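Local coordinates for protein probable chitinase A (Chromobacterium violaceum, PDB 4TX8) that probably hydrolyses internal glycosidic bonds of chitin as a family 18 endochitinase and carries a family 5/12 carbohydrate-binding module that probably binds chitin, at residues A[202-205]-A[206-210]. Residues are numbered along the deposited sequence; the frame is centred on the assembly and turned at random.
Sequences SLYG and ILTQY
Residues 202-205 and 206-210 are successive turns of helix 193-210, joined by i to i+4 backbone hydrogen bonds; the straightest runs from Leu207 N to Leu203 O, 2.9 Å and 174° at the hydrogen. Tyr204 and Thr208 meet one turn apart, Thr208 on the exposed side and Tyr204 against Leu242 and Ile246 of helix 230-246. The methyl CG2 of Thr208 sits over one face of the Tyr204 ring, 3.8 Å from its centroid and displaced toward the rim, a CH-pi contact. With CG anti to the backbone N (chi1 176°), the Tyr204 side chain leans toward the next turn, where the Thr208 methyl meets the ring. Lys245 of helix 230-246 also makes a cation-pi contact with this ring. The Thr208 hydroxyl turns back on the helix (chi1 56°), with OG1 2.8 Å from Tyr204 O, which already accepts Thr208 N. On the buried side Leu203 CD2 lies 4.3 Å from Ile206 CD1 and 4.5 Å from Leu207 CD1. Leu203 and Ile206 pack on strand 176-182, while Leu203 and Leu207 touch helix 230-246. This is an amphipathic helix of the beta-alpha-beta unit between parallel strands 176-182 and 214-218, on the outside of the TIM barrel of family 18 chitinases.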
loop_
_atom_site.group_PDB
_atom_site.type_symbol
_atom_site.label_atom_id
_atom_site.label_comp_id
_atom_site.label_asym_id
_atom_site.label_seq_id
_atom_site.Cartn_x
_atom_site.Cartn_y
_atom_site.Cartn_z
ATOM N N SER A 202 16.156 -14.926 -8.504
ATOM C CA SER A 202 16.397 -14.520 -7.122
ATOM C C SER A 202 15.084 -14.329 -6.357
ATOM O O SER A 202 14.982 -14.723 -5.195
ATOM C CB SER A 202 17.245 -13.242 -7.062
ATOM O OG SER A 202 16.567 -12.129 -7.614
ATOM N N LEU A 203 14.078 -13.745 -7.007
ATOM C CA LEU A 203 12.775 -13.558 -6.367
ATOM C C LEU A 203 12.074 -14.890 -6.127
ATOM O O LEU A 203 11.389 -15.069 -5.118
ATOM C CB LEU A 203 11.879 -12.647 -7.204
ATOM C CG LEU A 203 11.933 -11.160 -6.859
ATOM C CD1 LEU A 203 11.076 -10.371 -7.825
ATOM C CD2 LEU A 203 11.479 -10.925 -5.421
ATOM N N TYR A 204 12.247 -15.821 -7.060
ATOM C CA TYR A 204 11.715 -17.165 -6.898
ATOM C C TYR A 204 12.301 -17.802 -5.646
ATOM O O TYR A 204 11.588 -18.435 -4.872
ATOM C CB TYR A 204 12.016 -18.022 -8.129
ATOM C CG TYR A 204 11.567 -19.459 -7.999
ATOM C CD1 TYR A 204 10.240 -19.814 -8.199
ATOM C CD2 TYR A 204 12.472 -20.461 -7.680
ATOM C CE1 TYR A 204 9.825 -21.129 -8.081
ATOM C CE2 TYR A 204 12.071 -21.774 -7.560
ATOM C CZ TYR A 204 10.747 -22.104 -7.762
ATOM O OH TYR A 204 10.346 -23.414 -7.645
ATOM N N GLY A 205 13.602 -17.615 -5.445
ATOM C CA GLY A 205 14.272 -18.128 -4.263
ATOM C C GLY A 205 13.727 -17.534 -2.975
ATOM O O GLY A 205 13.539 -18.240 -1.986
ATOM N N ILE A 206 13.466 -16.231 -2.989
ATOM C CA ILE A 206 12.966 -15.542 -1.806
ATOM C C ILE A 206 11.545 -15.988 -1.468
ATOM O O ILE A 206 11.255 -16.354 -0.327
ATOM C CB ILE A 206 12.992 -14.010 -1.990
ATOM C CG1 ILE A 206 14.432 -13.523 -2.173
ATOM C CG2 ILE A 206 12.336 -13.319 -0.804
ATOM C CD1 ILE A 206 14.547 -12.063 -2.566
ATOM N N LEU A 207 10.667 -15.960 -2.467
ATOM C CA LEU A 207 9.268 -16.331 -2.274
ATOM C C LEU A 207 9.123 -17.764 -1.767
ATOM O O LEU A 207 8.364 -18.024 -0.834
ATOM C CB LEU A 207 8.484 -16.155 -3.579
ATOM C CG LEU A 207 7.729 -14.841 -3.805
ATOM C CD1 LEU A 207 8.554 -13.631 -3.396
ATOM C CD2 LEU A 207 7.305 -14.725 -5.262
ATOM N N THR A 208 9.859 -18.689 -2.374
ATOM C CA THR A 208 9.765 -20.095 -1.996
ATOM C C THR A 208 10.348 -20.344 -0.605
ATOM O O THR A 208 9.866 -21.206 0.128
ATOM C CB THR A 208 10.475 -21.010 -3.019
ATOM O OG1 THR A 208 11.839 -20.599 -3.171
ATOM C CG2 THR A 208 9.779 -20.941 -4.367
ATOM N N GLN A 209 11.375 -19.580 -0.240
ATOM C CA GLN A 209 12.002 -19.729 1.069
ATOM C C GLN A 209 11.108 -19.225 2.198
ATOM O O GLN A 209 10.927 -19.904 3.208
ATOM C CB GLN A 209 13.342 -18.992 1.117
ATOM C CG GLN A 209 14.064 -19.122 2.454
ATOM C CD GLN A 209 15.279 -18.217 2.563
ATOM O OE1 GLN A 209 15.656 -17.543 1.603
ATOM N NE2 GLN A 209 15.897 -18.195 3.739
ATOM N N TYR A 210 10.551 -18.031 2.032
ATOM C CA TYR A 210 9.787 -17.409 3.108
ATOM C C TYR A 210 8.296 -17.727 3.043
ATOM O O TYR A 210 7.605 -17.684 4.060
ATOM C CB TYR A 210 10.011 -15.896 3.099
ATOM C CG TYR A 210 11.383 -15.507 3.598
ATOM C CD1 TYR A 210 12.463 -15.419 2.727
ATOM C CD2 TYR A 210 11.604 -15.250 4.944
ATOM C CE1 TYR A 210 13.722 -15.075 3.184
ATOM C CE2 TYR A 210 12.858 -14.905 5.410
ATOM C CZ TYR A 210 13.913 -14.818 4.526
ATOM O OH TYR A 210 15.162 -14.476 4.989
#